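Local coordinates for Bd3459 (Bdellovibrio bacteriovorus, PDB 5CEC), which is a predatory endopeptidase of the peptidase S13 family, probably a serine enzyme acting on peptidoglycan peptides, captured here bound to the ankyrin-repeat immunity protein Bd3460, at residues Gly189-Leu194 with Gln204-Pro209; Thr386-Asp389 with Asp394-Val397. The protein carries 1 engineered substitution. One frame throughout, in Å; residues are numbered along the deposited sequence.

Contact 1: Gly189-Leu194 with Gln204-Pro209; sequences GYYTIL and QMSNRP
Y191 reaches from helix 188-200 into the loop that follows the same helix, and its hydroxyl gives a hydrogen bond to the carbonyl oxygen of S206, with 2.7 Å between Y191 OH and S206 O. The acceptor lies at the edge of the ring, in its plane, where a phenolic O-H can point without leaving conjugation with the ring. Seen from the carbonyl, the donor stands at a C=O...O angle of 129°, tilted somewhat out of the carbonyl plane. With CG swung anti to the backbone N (chi1 -173°), the tyrosine extends far enough to bring its polar end to the loop backbone.

One face of the ring receives P209: CG of the pyrrolidine sits 3.6 Å from the Y191 ring centroid and only 15° off the normal, a CH-pi contact. Proline suits this place because its rigid ring offers C-H groups to the pi cloud while limiting the turning of the loop. M205 runs past the tyrosine in the opposite direction; a bend at the end of its chain turns the terminal methyl obliquely to the ring, with M205 CE 3.6 Å from Y191 CE1. That same CE also meets L194 CD2 at 3.9 Å, filling the corner between tyrosine and leucine with a flexible, apolar group.

The loop thus folds back along the helix it has just left before entering strand 212-218, at the edge of the mixed sheet as formed within this chain. Helix 118-130 flanks both segments: S126 bonds to the backbone N of S206 and touches Y191, while N119 and Y122 pack on L194.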
# COMPACT_ATOMS: atom_id res chain seq x y z
N GLY A 189 -8.99 -13.35 -18.16
CA GLY A 189 -9.48 -12.82 -16.89
C GLY A 189 -8.81 -11.50 -16.54
O GLY A 189 -9.49 -10.49 -16.29
N TYR A 190 -7.48 -11.48 -16.58
CA TYR A 190 -6.77 -10.23 -16.26
C TYR A 190 -7.06 -9.16 -17.31
O TYR A 190 -7.17 -7.98 -16.96
CB TYR A 190 -5.27 -10.43 -16.15
CG TYR A 190 -4.82 -11.05 -14.89
CD1 TYR A 190 -4.66 -10.30 -13.73
CD2 TYR A 190 -4.56 -12.42 -14.83
CE1 TYR A 190 -4.23 -10.89 -12.56
CE2 TYR A 190 -4.13 -13.02 -13.64
CZ TYR A 190 -3.98 -12.25 -12.52
OH TYR A 190 -3.54 -12.80 -11.35
N TYR A 191 -7.17 -9.54 -18.58
CA TYR A 191 -7.45 -8.54 -19.61
C TYR A 191 -8.84 -7.93 -19.42
O TYR A 191 -8.97 -6.73 -19.52
CB TYR A 191 -7.31 -9.13 -21.02
CG TYR A 191 -7.42 -8.06 -22.08
CD1 TYR A 191 -6.34 -7.27 -22.44
CD2 TYR A 191 -8.63 -7.85 -22.74
CE1 TYR A 191 -6.45 -6.29 -23.40
CE2 TYR A 191 -8.75 -6.88 -23.71
CZ TYR A 191 -7.65 -6.09 -24.04
OH TYR A 191 -7.75 -5.12 -25.01
N THR A 192 -9.88 -8.75 -19.15
CA THR A 192 -11.23 -8.16 -19.02
C THR A 192 -11.36 -7.27 -17.76
O THR A 192 -11.99 -6.23 -17.81
CB THR A 192 -12.36 -9.20 -19.15
OG1 THR A 192 -12.32 -10.06 -18.04
CG2 THR A 192 -12.22 -9.99 -20.46
N ILE A 193 -10.66 -7.63 -16.67
CA ILE A 193 -10.64 -6.78 -15.47
C ILE A 193 -10.06 -5.43 -15.85
O ILE A 193 -10.63 -4.39 -15.52
CB ILE A 193 -9.86 -7.44 -14.32
CG1 ILE A 193 -10.60 -8.68 -13.78
CG2 ILE A 193 -9.56 -6.44 -13.19
CD1 ILE A 193 -9.73 -9.58 -12.93
N LEU A 194 -8.95 -5.44 -16.59
CA LEU A 194 -8.31 -4.18 -16.98
C LEU A 194 -9.21 -3.38 -17.93
O LEU A 194 -9.35 -2.17 -17.78
CB LEU A 194 -6.98 -4.44 -17.66
CG LEU A 194 -6.23 -3.19 -18.14
CD1 LEU A 194 -5.86 -2.32 -16.95
CD2 LEU A 194 -5.04 -3.60 -18.98
N GLN A 204 -10.64 3.30 -24.50
CA GLN A 204 -11.06 2.20 -25.35
C GLN A 204 -9.97 1.16 -25.50
O GLN A 204 -8.79 1.51 -25.62
CB GLN A 204 -11.44 2.77 -26.72
CG GLN A 204 -11.85 1.78 -27.78
CD GLN A 204 -11.89 2.45 -29.14
OE1 GLN A 204 -12.58 3.45 -29.33
NE2 GLN A 204 -11.11 1.91 -30.09
N MET A 205 -10.35 -0.11 -25.46
CA MET A 205 -9.45 -1.23 -25.66
C MET A 205 -10.08 -2.25 -26.59
O MET A 205 -11.32 -2.37 -26.66
CB MET A 205 -9.04 -1.85 -24.32
CG MET A 205 -8.24 -0.91 -23.44
SD MET A 205 -7.66 -1.66 -21.92
CE MET A 205 -6.42 -2.78 -22.53
N SER A 206 -9.23 -3.02 -27.26
CA SER A 206 -9.66 -4.04 -28.19
C SER A 206 -10.37 -5.19 -27.46
O SER A 206 -10.08 -5.47 -26.30
CB SER A 206 -8.47 -4.53 -29.01
OG SER A 206 -7.61 -5.33 -28.26
N ASN A 207 -11.33 -5.82 -28.13
CA ASN A 207 -12.01 -6.96 -27.54
C ASN A 207 -11.17 -8.25 -27.54
O ASN A 207 -11.34 -9.08 -26.65
CB ASN A 207 -13.37 -7.18 -28.23
CG ASN A 207 -14.32 -5.99 -28.07
OD1 ASN A 207 -14.48 -5.45 -26.97
ND2 ASN A 207 -14.94 -5.56 -29.17
N ARG A 208 -10.29 -8.42 -28.53
CA ARG A 208 -9.57 -9.69 -28.77
C ARG A 208 -8.12 -9.42 -29.08
O ARG A 208 -7.66 -9.66 -30.18
CB ARG A 208 -10.18 -10.42 -29.98
CG ARG A 208 -11.60 -10.91 -29.84
CD ARG A 208 -11.67 -12.41 -29.55
NE ARG A 208 -13.05 -12.84 -29.33
CZ ARG A 208 -13.76 -12.60 -28.23
NH1 ARG A 208 -13.26 -11.92 -27.20
NH2 ARG A 208 -15.01 -13.05 -28.16
N PRO A 209 -7.37 -8.89 -28.11
CA PRO A 209 -6.00 -8.53 -28.37
C PRO A 209 -5.10 -9.73 -28.67
O PRO A 209 -5.15 -10.73 -27.96
CB PRO A 209 -5.58 -7.90 -27.05
CG PRO A 209 -6.37 -8.66 -26.04
CD PRO A 209 -7.71 -8.77 -26.69

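Contact 2: Thr386-Asp389 with Asp394-Val397; sequences TDYD and DWGV
This is a local loop-to-helix contact in the domain that resembles the penicillin-binding protein and beta-lactamase fold: the turn leaving strand 376-385 is tied to the first residues of helix 394-411 by an aspartate-to-backbone hydrogen bond and an aromatic stack. The rings of Y388 and W395 lie face to face, the centroids of the tyrosine and the six-membered indole ring 3.9 Å apart and the planes inclined at 22°. The inclination brings one side closest, and Y388 CD2 approaches W395 CE2 to 3.2 Å. Y388 CD2 lies centrally over the indole, whereas W395 CZ2 lies toward the rim of the tyrosine ring. Indole suits this place because it combines a broad stacking surface with an N-H at its edge, and W395 NE1 spends that hydrogen on the carbonyl of V361.

Y388 has CG anti to its own nitrogen (chi1 163°), which carries the ring away from the loop backbone and over the indole. M72 and N106 of the Bd3460 chain pack on Y388 and W395 respectively, so the stacked pair also forms part of the surface met by the immunity protein.

T386 runs past D394 in the opposite direction, with T386 CB 3.9 Å from D394 CB, and sends OG1 to the indole edge, although that hydroxyl bonds to the carbonyl of N362. K363 pairs with D387 OD1, while D387 OD2 is bonded by H385 NE2 and by M38 N, which also reaches D394 OD2; these partners probably ease the repulsion between the carboxylates. Aspartate suits position 394 because its short carboxylate serves two partners: OD1 bonds S391, and OD2, through its anti lone pair, accepts the backbone N-H of D387, with D387 N 2.8 Å from D394 OD2 and an N-H...O angle of 160°.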
# COMPACT_ATOMS: atom_id res chain seq x y z
N THR A 386 8.49 -1.64 16.97
CA THR A 386 7.97 -3.00 17.09
C THR A 386 9.12 -3.97 17.17
O THR A 386 10.26 -3.62 16.84
CB THR A 386 7.07 -3.38 15.90
OG1 THR A 386 7.74 -3.20 14.65
CG2 THR A 386 5.82 -2.50 15.83
N ASP A 387 8.81 -5.22 17.55
CA ASP A 387 9.79 -6.33 17.44
C ASP A 387 9.06 -7.50 16.76
O ASP A 387 8.76 -8.54 17.36
CB ASP A 387 10.38 -6.74 18.79
CG ASP A 387 11.09 -5.59 19.52
OD1 ASP A 387 12.26 -5.29 19.20
OD2 ASP A 387 10.48 -5.00 20.45
N TYR A 388 8.77 -7.29 15.48
CA TYR A 388 7.97 -8.23 14.72
C TYR A 388 8.64 -9.62 14.64
O TYR A 388 7.92 -10.64 14.67
CB TYR A 388 7.68 -7.57 13.37
CG TYR A 388 7.22 -8.41 12.25
CD1 TYR A 388 8.14 -9.12 11.46
CD2 TYR A 388 5.89 -8.44 11.90
CE1 TYR A 388 7.72 -9.85 10.36
CE2 TYR A 388 5.46 -9.15 10.79
CZ TYR A 388 6.38 -9.86 10.03
OH TYR A 388 5.92 -10.59 8.95
N ASP A 389 9.97 -9.65 14.65
CA ASP A 389 10.66 -10.95 14.65
C ASP A 389 10.45 -11.75 15.96
O ASP A 389 10.42 -13.00 15.90
CB ASP A 389 12.12 -10.82 14.21
CG ASP A 389 12.24 -10.54 12.71
OD1 ASP A 389 11.22 -10.61 11.99
OD2 ASP A 389 13.36 -10.23 12.24
N ASP A 394 2.91 -7.77 16.88
CA ASP A 394 3.25 -6.35 17.15
C ASP A 394 2.74 -5.40 16.08
O ASP A 394 2.39 -4.29 16.44
CB ASP A 394 4.77 -6.16 17.29
CG ASP A 394 5.33 -6.54 18.63
OD1 ASP A 394 4.60 -7.10 19.49
OD2 ASP A 394 6.54 -6.24 18.84
N TRP A 395 2.73 -5.78 14.80
CA TRP A 395 2.25 -4.84 13.78
C TRP A 395 0.79 -4.45 14.03
O TRP A 395 0.47 -3.26 13.99
CB TRP A 395 2.43 -5.39 12.37
CG TRP A 395 3.82 -5.34 11.84
CD1 TRP A 395 4.95 -4.80 12.45
CD2 TRP A 395 4.25 -5.81 10.57
NE1 TRP A 395 6.02 -4.93 11.63
CE2 TRP A 395 5.63 -5.55 10.47
CE3 TRP A 395 3.61 -6.41 9.49
CZ2 TRP A 395 6.36 -5.89 9.37
CZ3 TRP A 395 4.35 -6.72 8.38
CH2 TRP A 395 5.72 -6.47 8.34
N GLY A 396 -0.06 -5.42 14.31
CA GLY A 396 -1.44 -5.10 14.55
C GLY A 396 -1.66 -4.28 15.81
O GLY A 396 -2.47 -3.38 15.86
N VAL A 397 -0.88 -4.57 16.85
CA VAL A 397 -0.96 -3.79 18.07
C VAL A 397 -0.54 -2.35 17.80
O VAL A 397 -1.23 -1.38 18.16
CB VAL A 397 -0.05 -4.40 19.19
CG1 VAL A 397 0.04 -3.49 20.39
CG2 VAL A 397 -0.61 -5.77 19.61

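How the contacts relate
Contact 1 closes before contact 2 opens along the chain, and their centres are about 41 Å apart, with about 22 Å between nearest atoms. Contact 1 joins helix 188-200 to the loop before strand 212-218, beside the mixed sheet; contact 2 joins the loop after strand 376-385 to helix 394-411, beside the antiparallel sheet that also contains strands 354-361 and 364-373. They share no helix, strand or sheet, although both belong to the S13 peptidase chain. The two therefore lie in different sheet-based parts of the protein, and contact 2 is the one at the interface with Bd3460, whereas contact 1 meets no other chain of the assembly.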